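Local coordinates for citrate synthase (Pyrobaculum aerophilum, PDB 2IBP), which probably catalyses the condensation of oxaloacetate with acetyl-CoA and water to give citrate and CoA, in the tricarboxylic acid cycle, at residues E55-S60 with I204-I209; Y67-G72 with W375-L380; A156-I161 with F367-V372; A294-A299 with P343-W348. One frame throughout, in Å; residues are numbered along the deposited sequence.

Contact 1: residues E55-S60 with I204-I209; sequences ELARLS and IDLYLI
Ile209 reaches across to Leu56, Ala57 and Ser60, and it is the residue with the most surface buried here. From CB its chain forks. Ile209 CG2 faces the middle of 55-60, 4.4 Å from Ala57 N. Leu56 CB is at a similar distance from the same methyl, a loose contact. The other branch runs through CG1, which is anti to the carbonyl carbon (chi1 -68°). An extended chi2 (172°) then carries CD1 to the end of helix 53-59. There Ile209 CD1 lies 3.9 Å from Ser60 O, and Leu56 O is only slightly farther off.

Ala57 makes the closer apolar contact. Its CB touches Leu206 CD1 at 3.6 Å, and Leu206 presents this methyl at the tip of its chain.

Asp205 and Ser60 are joined through a water. It donates to Ser60 O at 2.8 Å and to Asp205 OD2. The other carboxylate oxygen of Asp205 accepts from Tyr62 N, and Ser60 OG bonds to Glu64. Both sides of the water bridge are therefore tied to the start of the next helix.

The two short helical segments run nearly antiparallel, at 158°, with axes 9.9 Å apart. Helix 297-313 lies against the pair through Ile301, which touches both Ala57 and Leu206. Helix 62-71 packs on Leu56 and Ser60, and Tyr403 of the second subunit packs on Ser60. Helices 183-192 and 363-382 pack on other residues of 204-209.

Contact 2: residues Y67-G72 with W375-L380; sequences YLILYG and WVAHVL
Leu70 and Ala377 have the most surface buried in this contact, and their CA atoms lie only 4.9 Å apart. Ala377 points its CB at 67-72. This methyl meets Ile69 O at 3.5 Å and Ile69 CG2 at 3.7 Å. The small side chain lets the two backbones come this close. The hydrogen bond of Ile69 O goes to Arg49 NH2; the Ala377 methyl merely packs against this oxygen.

Leu70 reaches Val376 and Leu380, on either side of Ala377 in the sequence. Its CG is anti to the backbone N (chi1 -177°), which swings the branch across to 375-380. There Leu70 CD1 touches Leu380 CD1 at 3.6 Å, methyl on methyl, with the two chains crossing at a slant. The same CD1 also lies near Val376 CG2, more loosely at 4.4 Å. All of these residues are buried.

The helix segments run almost parallel, at 17°, with axes 8.8 Å apart. Helix 62-71 ends at Tyr71, and Gly72 leaves it with a positive phi. Helix 141-169 closes one side, with Tyr148 on Leu70 and Leu380 and Ala151 on Val376. Val237 of helix 233-244 also touches Val376, and helix 218-227 packs on His378 and Val379.

Contact 3: residues A156-I161 with F367-V372; sequences AKMPTI and FAMSRV
Beside Met158, which packs on Met369, Lys157 carries its NZ away to a cluster of partners: a salt bridge to Glu120, a hydrogen bond to Tyr90 O and a weak one to Glu92 O. Lys157 takes no part in the apolar interface.

Met158 CG is anti to the backbone N (chi1 -158°), and it meets Met369 CG at 3.7 Å. The chain then bends at chi2 and chi3. This turn brings Met158 CE to Val372 CG2, also at 3.7 Å, where the two side chains lie alongside each other, pointing opposite ways.

Met369 lies obliquely over Pro159 as well. Its SD is 3.8 Å from Pro159 CA, and its CE is 3.9 Å from Pro159 CB. Pro159 has no N-H, and Thr160 N lacks the bond to the turn before, making instead a weak one to Lys157 O. Helix 141-169 is kinked here.

The segments are antiparallel, at 173°, with axes 8.7 Å apart. Phe187 of helix 183-192 packs on both Pro159 and Met369. Val237 of helix 233-244 touches Met158, and Leu113 of helix 109-123 touches Ala368. Both helices are thus embedded among others in the helical core.

Contact 4: residues A294-A299 with P343-W348; sequences AYDPRA and PNVDFW
Asp296 joins Val345 in the tight half of this contact. Its OD2 takes the Val345 N-H at 2.9 Å, from well above the carboxylate plane (52°). Arg298 NH2 reaches the same oxygen from the opposite face. OD1 takes two more bonds, from Arg298 N and from Arg298 NE at 3.0 Å, the latter nearly straight (174°) and on the syn lone pair. Arg298 thus grips Asp296 side-on with NE and NH2, a salt bridge within 294-299. Four bonds fix the rotation of the carboxylate. Val345 CG1 lies over one face of the guanidinium, 3.8 Å from Arg298 NH2. Ala299 CB is wedged against the backbone, 3.4 Å from Asn344 C.

The looser half lies around Tyr295, which is partly exposed. Tyr295 CE2 lies against the Pro343 ring, 3.7 Å from Pro343 CD. Its OH accepts from Trp348 NE1 at 3.1 Å and also bonds to Glu327. Asp296 N bonds to Pro343 O only weakly, at 3.3 Å. A water sits within bonding distance of both Ala294 O and Pro343 O.

Asp296 is the N-cap of helix 297-313, through the Arg298 N bond. Asn344 OD1 accepts from Asp346 N, forming an Asx turn. Asp346 is a predicted active-site residue, and Asn344 lies near His289, the other one. The capped helix and the Asx turn therefore pack together at the probable catalytic site.

Contacts 2 and 3 lie in the buried helical core. Both use helix 363-382; helix 141-169 forms part of contact 3 and flanks contact 2. Their segments run parallel in one, antiparallel in the other. Contact 2 is held by aliphatic methyls, contact 3 by two methionines, a proline and a valine. Contact 1 is partly buried and adds a water bridge. It joins contact 2 where Leu56 packs on Leu68, and contact 3 through a probable hydrogen bond from Ser370 to Leu208 O. Contact 4 touches none of the others. It pairs a helix start with a loop, buries the most surface, and relies on hydrogen bonds, with a salt bridge inside one segment, beside the predicted active-site residues.

Contact 1: residues E55-S60 with I204-I209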
loop_
_atom_site.group_PDB
_atom_site.type_symbol
_atom_site.label_atom_id
_atom_site.label_comp_id
_atom_site.label_asym_id
_atom_site.label_seq_id
_atom_site.Cartn_x
_atom_site.Cartn_y
_atom_site.Cartn_z
ATOM N N GLU A 55 31.969 5.933 -1.041
ATOM C CA GLU A 55 32.488 6.251 -2.369
ATOM C C GLU A 55 31.460 7.023 -3.188
ATOM O O GLU A 55 31.787 7.973 -3.885
ATOM C CB GLU A 55 32.880 4.970 -3.101
ATOM C CG GLU A 55 33.970 4.181 -2.412
ATOM C CD GLU A 55 35.270 4.954 -2.306
ATOM O OE1 GLU A 55 35.513 5.842 -3.155
ATOM O OE2 GLU A 55 36.055 4.657 -1.378
ATOM N N LEU A 56 30.196 6.598 -3.112
ATOM C CA LEU A 56 29.143 7.268 -3.845
ATOM C C LEU A 56 28.883 8.666 -3.301
ATOM O O LEU A 56 28.713 9.612 -4.069
ATOM C CB LEU A 56 27.867 6.447 -3.808
ATOM C CG LEU A 56 27.974 5.062 -4.447
ATOM C CD1 LEU A 56 26.666 4.250 -4.265
ATOM C CD2 LEU A 56 28.334 5.185 -5.943
ATOM N N ALA A 57 28.867 8.808 -1.979
ATOM C CA ALA A 57 28.674 10.127 -1.389
ATOM C C ALA A 57 29.823 11.068 -1.761
ATOM O O ALA A 57 29.609 12.251 -2.036
ATOM C CB ALA A 57 28.562 10.023 0.102
ATOM N N ARG A 58 31.028 10.520 -1.838
ATOM C CA ARG A 58 32.199 11.325 -2.164
ATOM C C ARG A 58 32.260 11.708 -3.648
ATOM O O ARG A 58 32.507 12.866 -3.992
ATOM C CB ARG A 58 33.458 10.534 -1.783
ATOM C CG ARG A 58 34.759 11.231 -2.085
ATOM C CD ARG A 58 35.961 10.357 -1.730
ATOM N NE ARG A 58 35.967 9.960 -0.319
ATOM C CZ ARG A 58 35.788 8.720 0.136
ATOM N NH1 ARG A 58 35.679 7.696 -0.699
ATOM N NH2 ARG A 58 35.795 8.490 1.443
ATOM N N LEU A 59 31.960 10.754 -4.522
ATOM C CA LEU A 59 32.215 10.951 -5.949
ATOM C C LEU A 59 31.016 11.060 -6.866
ATOM O O LEU A 59 31.154 11.444 -8.037
ATOM C CB LEU A 59 33.118 9.814 -6.435
ATOM C CG LEU A 59 34.456 9.644 -5.724
ATOM C CD1 LEU A 59 35.167 8.408 -6.239
ATOM C CD2 LEU A 59 35.312 10.891 -5.907
ATOM N N SER A 60 29.823 10.823 -6.333
ATOM C CA SER A 60 28.674 10.789 -7.187
ATOM C C SER A 60 27.665 11.899 -6.873
ATOM O O SER A 60 27.950 12.849 -6.138
ATOM C CB SER A 60 28.072 9.387 -7.129
ATOM O OG SER A 60 27.160 9.159 -8.172
ATOM N N ILE A 204 21.207 18.649 0.091
ATOM C CA ILE A 204 20.042 17.930 -0.433
ATOM C C ILE A 204 20.515 16.754 -1.284
ATOM O O ILE A 204 20.052 15.624 -1.116
ATOM C CB ILE A 204 19.084 18.848 -1.215
ATOM C CG1 ILE A 204 18.484 19.905 -0.275
ATOM C CG2 ILE A 204 17.959 18.022 -1.883
ATOM C CD1 ILE A 204 17.670 19.336 0.888
ATOM N N ASP A 205 21.464 16.995 -2.177
ATOM C CA ASP A 205 21.970 15.917 -3.035
ATOM C C ASP A 205 22.524 14.774 -2.180
ATOM O O ASP A 205 22.238 13.599 -2.430
ATOM C CB ASP A 205 23.077 16.440 -3.947
ATOM C CG ASP A 205 23.358 15.515 -5.121
ATOM O OD1 ASP A 205 22.392 15.010 -5.719
ATOM O OD2 ASP A 205 24.529 15.403 -5.534
ATOM N N LEU A 206 23.322 15.123 -1.172
ATOM C CA LEU A 206 23.907 14.127 -0.290
ATOM C C LEU A 206 22.817 13.350 0.428
ATOM O O LEU A 206 22.843 12.126 0.482
ATOM C CB LEU A 206 24.834 14.787 0.729
ATOM C CG LEU A 206 25.571 13.833 1.653
ATOM C CD1 LEU A 206 26.423 12.834 0.852
ATOM C CD2 LEU A 206 26.440 14.672 2.624
ATOM N N TYR A 207 21.843 14.066 0.978
ATOM C CA TYR A 207 20.753 13.405 1.680
ATOM C C TYR A 207 20.051 12.413 0.747
ATOM O O TYR A 207 19.767 11.277 1.125
ATOM C CB TYR A 207 19.749 14.427 2.192
ATOM C CG TYR A 207 18.601 13.772 2.930
ATOM C CD1 TYR A 207 18.639 13.602 4.311
ATOM C CD2 TYR A 207 17.524 13.249 2.236
ATOM C CE1 TYR A 207 17.612 12.960 4.967
ATOM C CE2 TYR A 207 16.513 12.603 2.886
ATOM C CZ TYR A 207 16.567 12.456 4.240
ATOM O OH TYR A 207 15.550 11.795 4.874
ATOM N N LEU A 208 19.825 12.841 -0.488
ATOM C CA LEU A 208 19.128 11.994 -1.444
ATOM C C LEU A 208 19.950 10.745 -1.732
ATOM O O LEU A 208 19.418 9.650 -1.830
ATOM C CB LEU A 208 18.793 12.750 -2.726
ATOM C CG LEU A 208 17.796 13.894 -2.636
ATOM C CD1 LEU A 208 17.655 14.568 -3.973
ATOM C CD2 LEU A 208 16.439 13.476 -2.105
ATOM N N ILE A 209 21.253 10.910 -1.921
ATOM C CA ILE A 209 22.096 9.745 -2.130
ATOM C C ILE A 209 22.024 8.812 -0.929
ATOM O O ILE A 209 21.830 7.611 -1.055
ATOM C CB ILE A 209 23.575 10.165 -2.298
ATOM C CG1 ILE A 209 23.736 10.925 -3.616
ATOM C CG2 ILE A 209 24.499 8.944 -2.210
ATOM C CD1 ILE A 209 25.104 11.556 -3.807
HETATM O O HOH W 1 26.940 15.082 -4.889
#

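Contact 2: residues Y67-G72 with W375-L380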
loop_
_atom_site.group_PDB
_atom_site.type_symbol
_atom_site.label_atom_id
_atom_site.label_comp_id
_atom_site.label_asym_id
_atom_site.label_seq_id
_atom_site.Cartn_x
_atom_site.Cartn_y
_atom_site.Cartn_z
ATOM N N TYR A 67 20.601 6.436 -11.181
ATOM C CA TYR A 67 20.814 5.612 -12.370
ATOM C C TYR A 67 21.341 4.248 -11.932
ATOM O O TYR A 67 20.862 3.217 -12.382
ATOM C CB TYR A 67 21.825 6.264 -13.317
ATOM C CG TYR A 67 22.015 5.519 -14.628
ATOM C CD1 TYR A 67 21.389 5.955 -15.786
ATOM C CD2 TYR A 67 22.736 4.332 -14.675
ATOM C CE1 TYR A 67 21.497 5.248 -16.979
ATOM C CE2 TYR A 67 22.862 3.621 -15.868
ATOM C CZ TYR A 67 22.247 4.087 -17.005
ATOM O OH TYR A 67 22.386 3.388 -18.195
ATOM N N LEU A 68 22.381 4.273 -11.108
ATOM C CA LEU A 68 22.986 3.071 -10.569
ATOM C C LEU A 68 21.960 2.157 -9.891
ATOM O O LEU A 68 21.898 0.966 -10.165
ATOM C CB LEU A 68 24.070 3.460 -9.585
ATOM C CG LEU A 68 24.720 2.327 -8.804
ATOM C CD1 LEU A 68 25.430 1.322 -9.723
ATOM C CD2 LEU A 68 25.694 2.880 -7.773
ATOM N N ILE A 69 21.156 2.728 -9.011
ATOM C CA ILE A 69 20.177 1.927 -8.295
ATOM C C ILE A 69 19.159 1.339 -9.257
ATOM O O ILE A 69 18.845 0.164 -9.178
ATOM C CB ILE A 69 19.518 2.740 -7.182
ATOM C CG1 ILE A 69 20.539 3.001 -6.069
ATOM C CG2 ILE A 69 18.326 1.977 -6.595
ATOM C CD1 ILE A 69 20.058 3.977 -4.992
ATOM N N LEU A 70 18.666 2.146 -10.182
ATOM C CA LEU A 70 17.666 1.674 -11.119
ATOM C C LEU A 70 18.187 0.650 -12.138
ATOM O O LEU A 70 17.595 -0.429 -12.314
ATOM C CB LEU A 70 17.054 2.869 -11.833
ATOM C CG LEU A 70 15.931 2.545 -12.813
ATOM C CD1 LEU A 70 14.794 1.762 -12.132
ATOM C CD2 LEU A 70 15.414 3.857 -13.414
ATOM N N TYR A 71 19.315 0.964 -12.766
ATOM C CA TYR A 71 19.855 0.119 -13.837
ATOM C C TYR A 71 20.882 -0.936 -13.421
ATOM O O TYR A 71 21.200 -1.843 -14.204
ATOM C CB TYR A 71 20.367 0.992 -14.971
ATOM C CG TYR A 71 19.259 1.753 -15.645
ATOM C CD1 TYR A 71 18.351 1.100 -16.454
ATOM C CD2 TYR A 71 19.077 3.114 -15.427
ATOM C CE1 TYR A 71 17.327 1.767 -17.056
ATOM C CE2 TYR A 71 18.046 3.804 -16.032
ATOM C CZ TYR A 71 17.137 3.107 -16.821
ATOM O OH TYR A 71 16.094 3.738 -17.451
ATOM N N GLY A 72 21.442 -0.796 -12.227
ATOM C CA GLY A 72 22.329 -1.798 -11.677
ATOM C C GLY A 72 23.798 -1.607 -11.971
ATOM O O GLY A 72 24.626 -2.427 -11.582
ATOM N N TRP A 375 12.473 2.210 -4.151
ATOM C CA TRP A 375 11.175 1.575 -4.284
ATOM C C TRP A 375 10.962 1.052 -5.690
ATOM O O TRP A 375 10.613 -0.119 -5.861
ATOM C CB TRP A 375 10.041 2.524 -3.928
ATOM C CG TRP A 375 9.991 2.935 -2.504
ATOM C CD1 TRP A 375 10.337 2.202 -1.433
ATOM C CD2 TRP A 375 9.375 4.129 -1.996
ATOM N NE1 TRP A 375 10.075 2.903 -0.274
ATOM C CE2 TRP A 375 9.488 4.091 -0.601
ATOM C CE3 TRP A 375 8.780 5.244 -2.594
ATOM C CZ2 TRP A 375 9.029 5.121 0.211
ATOM C CZ3 TRP A 375 8.347 6.284 -1.782
ATOM C CH2 TRP A 375 8.483 6.213 -0.398
ATOM N N VAL A 376 11.150 1.914 -6.685
ATOM C CA VAL A 376 10.921 1.495 -8.077
ATOM C C VAL A 376 11.917 0.402 -8.509
ATOM O O VAL A 376 11.532 -0.572 -9.178
ATOM C CB VAL A 376 10.814 2.665 -9.067
ATOM C CG1 VAL A 376 9.654 3.566 -8.672
ATOM C CG2 VAL A 376 12.130 3.461 -9.129
ATOM N N ALA A 377 13.173 0.513 -8.088
ATOM C CA ALA A 377 14.172 -0.517 -8.415
ATOM C C ALA A 377 13.740 -1.855 -7.826
ATOM O O ALA A 377 13.891 -2.912 -8.442
ATOM C CB ALA A 377 15.554 -0.135 -7.882
ATOM N N HIS A 378 13.246 -1.816 -6.589
ATOM C CA HIS A 378 12.817 -3.039 -5.913
ATOM C C HIS A 378 11.629 -3.676 -6.612
ATOM O O HIS A 378 11.603 -4.876 -6.784
ATOM C CB HIS A 378 12.493 -2.784 -4.453
ATOM C CG HIS A 378 13.678 -2.873 -3.550
ATOM N ND1 HIS A 378 14.145 -4.071 -3.049
ATOM C CD2 HIS A 378 14.459 -1.910 -3.003
ATOM C CE1 HIS A 378 15.182 -3.845 -2.266
ATOM N NE2 HIS A 378 15.405 -2.544 -2.235
ATOM N N VAL A 379 10.687 -2.851 -7.057
ATOM C CA VAL A 379 9.525 -3.352 -7.798
ATOM C C VAL A 379 9.971 -4.028 -9.091
ATOM O O VAL A 379 9.600 -5.173 -9.370
ATOM C CB VAL A 379 8.508 -2.257 -8.106
ATOM C CG1 VAL A 379 7.492 -2.742 -9.163
ATOM C CG2 VAL A 379 7.816 -1.843 -6.803
ATOM N N LEU A 380 10.795 -3.333 -9.867
ATOM C CA LEU A 380 11.268 -3.888 -11.127
ATOM C C LEU A 380 12.027 -5.183 -10.900
ATOM O O LEU A 380 11.885 -6.132 -11.677
ATOM C CB LEU A 380 12.100 -2.875 -11.893
ATOM C CG LEU A 380 11.305 -1.628 -12.285
ATOM C CD1 LEU A 380 12.197 -0.609 -12.959
ATOM C CD2 LEU A 380 10.105 -1.941 -13.152
#

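Contact 3: residues A156-I161 with F367-V372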
loop_
_atom_site.group_PDB
_atom_site.type_symbol
_atom_site.label_atom_id
_atom_site.label_comp_id
_atom_site.label_asym_id
_atom_site.label_seq_id
_atom_site.Cartn_x
_atom_site.Cartn_y
_atom_site.Cartn_z
ATOM N N ALA A 156 11.923 11.439 -10.947
ATOM C CA ALA A 156 12.007 12.836 -11.374
ATOM C C ALA A 156 10.940 13.750 -10.814
ATOM O O ALA A 156 11.190 14.929 -10.575
ATOM C CB ALA A 156 11.991 12.908 -12.908
ATOM N N LYS A 157 9.738 13.206 -10.629
ATOM C CA LYS A 157 8.591 13.999 -10.255
ATOM C C LYS A 157 8.430 14.212 -8.764
ATOM O O LYS A 157 7.784 15.180 -8.357
ATOM C CB LYS A 157 7.322 13.366 -10.819
ATOM C CG LYS A 157 7.291 13.382 -12.333
ATOM C CD LYS A 157 6.172 12.553 -12.895
ATOM C CE LYS A 157 6.283 12.510 -14.412
ATOM N NZ LYS A 157 5.951 13.802 -15.040
ATOM N N MET A 158 8.969 13.309 -7.952
ATOM C CA MET A 158 8.716 13.407 -6.514
ATOM C C MET A 158 9.040 14.795 -5.939
ATOM O O MET A 158 8.224 15.369 -5.223
ATOM C CB MET A 158 9.411 12.302 -5.747
ATOM C CG MET A 158 8.803 12.035 -4.401
ATOM S SD MET A 158 7.144 11.320 -4.534
ATOM C CE MET A 158 7.477 9.773 -5.316
ATOM N N PRO A 159 10.203 15.376 -6.285
ATOM C CA PRO A 159 10.484 16.699 -5.710
ATOM C C PRO A 159 9.508 17.771 -6.151
ATOM O O PRO A 159 9.256 18.726 -5.419
ATOM C CB PRO A 159 11.894 17.012 -6.227
ATOM C CG PRO A 159 12.480 15.664 -6.541
ATOM C CD PRO A 159 11.336 14.890 -7.091
ATOM N N THR A 160 8.979 17.643 -7.357
ATOM C CA THR A 160 8.027 18.625 -7.857
ATOM C C THR A 160 6.746 18.572 -7.026
ATOM O O THR A 160 6.165 19.598 -6.671
ATOM C CB THR A 160 7.739 18.391 -9.346
ATOM O OG1 THR A 160 8.977 18.170 -10.030
ATOM C CG2 THR A 160 7.021 19.590 -9.951
ATOM N N ILE A 161 6.294 17.358 -6.757
ATOM C CA ILE A 161 5.096 17.162 -5.959
ATOM C C ILE A 161 5.288 17.805 -4.581
ATOM O O ILE A 161 4.446 18.585 -4.119
ATOM C CB ILE A 161 4.777 15.675 -5.798
ATOM C CG1 ILE A 161 4.399 15.059 -7.146
ATOM C CG2 ILE A 161 3.613 15.490 -4.806
ATOM C CD1 ILE A 161 4.151 13.574 -7.081
ATOM N N PHE A 367 12.502 12.377 2.429
ATOM C CA PHE A 367 12.934 10.981 2.471
ATOM C C PHE A 367 12.322 10.207 1.266
ATOM O O PHE A 367 13.004 9.423 0.612
ATOM C CB PHE A 367 12.500 10.335 3.789
ATOM C CG PHE A 367 12.929 8.906 3.934
ATOM C CD1 PHE A 367 14.121 8.574 4.546
ATOM C CD2 PHE A 367 12.133 7.883 3.444
ATOM C CE1 PHE A 367 14.493 7.239 4.689
ATOM C CE2 PHE A 367 12.496 6.560 3.603
ATOM C CZ PHE A 367 13.662 6.241 4.249
ATOM N N ALA A 368 11.037 10.421 0.996
ATOM C CA ALA A 368 10.363 9.820 -0.164
ATOM C C ALA A 368 11.053 10.224 -1.478
ATOM O O ALA A 368 11.177 9.417 -2.406
ATOM C CB ALA A 368 8.871 10.242 -0.201
ATOM N N MET A 369 11.452 11.487 -1.587
ATOM C CA MET A 369 12.188 11.953 -2.775
ATOM C C MET A 369 13.467 11.158 -2.974
ATOM O O MET A 369 13.881 10.921 -4.105
ATOM C CB MET A 369 12.539 13.435 -2.652
ATOM C CG MET A 369 11.345 14.321 -2.868
ATOM S SD MET A 369 11.613 15.966 -2.190
ATOM C CE MET A 369 13.308 16.281 -2.668
ATOM N N SER A 370 14.107 10.768 -1.882
ATOM C CA SER A 370 15.293 9.959 -1.961
ATOM C C SER A 370 14.974 8.494 -2.293
ATOM O O SER A 370 15.466 7.912 -3.276
ATOM C CB SER A 370 16.037 9.985 -0.630
ATOM O OG SER A 370 17.131 9.111 -0.674
ATOM N N ARG A 371 14.128 7.917 -1.447
ATOM C CA ARG A 371 13.841 6.496 -1.475
ATOM C C ARG A 371 13.023 6.004 -2.655
ATOM O O ARG A 371 13.033 4.818 -2.952
ATOM C CB ARG A 371 13.149 6.104 -0.175
ATOM C CG ARG A 371 12.852 4.630 -0.016
ATOM C CD ARG A 371 14.085 3.736 -0.079
ATOM N NE ARG A 371 15.137 4.222 0.829
ATOM C CZ ARG A 371 15.255 3.867 2.107
ATOM N NH1 ARG A 371 14.509 2.898 2.624
ATOM N NH2 ARG A 371 16.176 4.424 2.870
ATOM N N VAL A 372 12.377 6.920 -3.360
ATOM C CA VAL A 372 11.552 6.519 -4.491
ATOM C C VAL A 372 12.365 5.693 -5.488
ATOM O O VAL A 372 11.856 4.723 -6.064
ATOM C CB VAL A 372 10.871 7.709 -5.161
ATOM C CG1 VAL A 372 11.889 8.729 -5.606
ATOM C CG2 VAL A 372 9.969 7.222 -6.308
#

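Contact 4: residues A294-A299 with P343-W348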
loop_
_atom_site.group_PDB
_atom_site.type_symbol
_atom_site.label_atom_id
_atom_site.label_comp_id
_atom_site.label_asym_id
_atom_site.label_seq_id
_atom_site.Cartn_x
_atom_site.Cartn_y
_atom_site.Cartn_z
ATOM N N ALA A 294 27.196 -0.377 14.812
ATOM C CA ALA A 294 28.357 0.428 14.558
ATOM C C ALA A 294 27.802 1.766 14.122
ATOM O O ALA A 294 26.595 1.905 13.909
ATOM C CB ALA A 294 29.183 -0.174 13.426
ATOM N N TYR A 295 28.673 2.750 13.996
ATOM C CA TYR A 295 28.238 4.063 13.572
ATOM C C TYR A 295 27.624 3.889 12.175
ATOM O O TYR A 295 28.171 3.183 11.320
ATOM C CB TYR A 295 29.421 5.035 13.537
ATOM C CG TYR A 295 29.054 6.469 13.795
ATOM C CD1 TYR A 295 28.399 7.228 12.831
ATOM C CD2 TYR A 295 29.433 7.091 14.972
ATOM C CE1 TYR A 295 28.064 8.550 13.065
ATOM C CE2 TYR A 295 29.154 8.425 15.195
ATOM C CZ TYR A 295 28.436 9.141 14.255
ATOM O OH TYR A 295 28.143 10.452 14.482
ATOM N N ASP A 296 26.424 4.419 12.005
ATOM C CA ASP A 296 25.727 4.370 10.722
ATOM C C ASP A 296 26.624 5.127 9.740
ATOM O O ASP A 296 26.937 6.298 9.958
ATOM C CB ASP A 296 24.378 5.067 10.921
ATOM C CG ASP A 296 23.522 5.149 9.671
ATOM O OD1 ASP A 296 24.039 5.002 8.545
ATOM O OD2 ASP A 296 22.311 5.414 9.859
ATOM N N PRO A 297 27.003 4.485 8.624
ATOM C CA PRO A 297 27.891 5.176 7.696
ATOM C C PRO A 297 27.272 6.428 7.101
ATOM O O PRO A 297 27.986 7.383 6.755
ATOM C CB PRO A 297 28.148 4.131 6.602
ATOM C CG PRO A 297 27.004 3.183 6.697
ATOM C CD PRO A 297 26.602 3.156 8.137
ATOM N N ARG A 298 25.951 6.410 6.958
ATOM C CA ARG A 298 25.249 7.544 6.422
ATOM C C ARG A 298 25.334 8.684 7.422
ATOM O O ARG A 298 25.404 9.854 7.041
ATOM C CB ARG A 298 23.797 7.188 6.169
ATOM C CG ARG A 298 23.603 6.044 5.188
ATOM C CD ARG A 298 22.181 5.578 5.189
ATOM N NE ARG A 298 21.811 5.106 6.514
ATOM C CZ ARG A 298 20.575 4.797 6.868
ATOM N NH1 ARG A 298 19.588 4.872 5.986
ATOM N NH2 ARG A 298 20.326 4.450 8.117
ATOM N N ALA A 299 25.319 8.334 8.705
ATOM C CA ALA A 299 25.368 9.352 9.764
ATOM C C ALA A 299 26.722 10.046 9.801
ATOM O O ALA A 299 26.796 11.275 9.936
ATOM C CB ALA A 299 25.045 8.718 11.123
ATOM N N PRO A 343 25.210 6.568 17.047
ATOM C CA PRO A 343 24.315 7.433 16.317
ATOM C C PRO A 343 23.967 6.851 14.952
ATOM O O PRO A 343 24.794 6.153 14.312
ATOM C CB PRO A 343 25.125 8.726 16.141
ATOM C CG PRO A 343 26.103 8.718 17.274
ATOM C CD PRO A 343 26.461 7.254 17.410
ATOM N N ASN A 344 22.724 7.064 14.559
ATOM C CA ASN A 344 22.284 6.714 13.224
ATOM C C ASN A 344 21.981 8.016 12.467
ATOM O O ASN A 344 22.089 9.113 13.018
ATOM C CB ASN A 344 21.123 5.724 13.254
ATOM C CG ASN A 344 19.851 6.320 13.798
ATOM O OD1 ASN A 344 19.443 7.412 13.401
ATOM N ND2 ASN A 344 19.162 5.565 14.644
ATOM N N VAL A 345 21.689 7.916 11.178
ATOM C CA VAL A 345 21.551 9.120 10.370
ATOM C C VAL A 345 20.524 10.113 10.927
ATOM O O VAL A 345 20.703 11.335 10.803
ATOM C CB VAL A 345 21.265 8.760 8.892
ATOM C CG1 VAL A 345 19.859 8.206 8.768
ATOM C CG2 VAL A 345 21.488 9.986 7.994
ATOM N N ASP A 346 19.479 9.608 11.578
ATOM C CA ASP A 346 18.424 10.466 12.129
ATOM C C ASP A 346 18.946 11.406 13.228
ATOM O O ASP A 346 18.326 12.415 13.548
ATOM C CB ASP A 346 17.284 9.616 12.685
ATOM C CG ASP A 346 16.621 8.763 11.625
ATOM O OD1 ASP A 346 16.631 9.165 10.436
ATOM O OD2 ASP A 346 16.090 7.689 11.988
ATOM N N PHE A 347 20.061 11.027 13.841
ATOM C CA PHE A 347 20.665 11.832 14.892
ATOM C C PHE A 347 21.085 13.196 14.361
ATOM O O PHE A 347 21.073 14.192 15.108
ATOM C CB PHE A 347 21.874 11.083 15.445
ATOM C CG PHE A 347 22.507 11.721 16.645
ATOM C CD1 PHE A 347 22.156 11.321 17.920
ATOM C CD2 PHE A 347 23.509 12.658 16.500
ATOM C CE1 PHE A 347 22.765 11.877 19.013
ATOM C CE2 PHE A 347 24.105 13.217 17.594
ATOM C CZ PHE A 347 23.736 12.816 18.849
ATOM N N TRP A 348 21.407 13.252 13.071
ATOM C CA TRP A 348 21.958 14.441 12.460
ATOM C C TRP A 348 21.138 15.082 11.361
ATOM O O TRP A 348 21.203 16.285 11.183
ATOM C CB TRP A 348 23.297 14.100 11.777
ATOM C CG TRP A 348 24.373 13.675 12.681
ATOM C CD1 TRP A 348 24.813 12.413 12.892
ATOM C CD2 TRP A 348 25.114 14.518 13.571
ATOM N NE1 TRP A 348 25.821 12.414 13.825
ATOM C CE2 TRP A 348 26.019 13.694 14.268
ATOM C CE3 TRP A 348 25.127 15.894 13.816
ATOM C CZ2 TRP A 348 26.917 14.196 15.207
ATOM C CZ3 TRP A 348 26.007 16.386 14.756
ATOM C CH2 TRP A 348 26.890 15.534 15.437
HETATM O O HOH W 2 24.129 3.332 14.136
#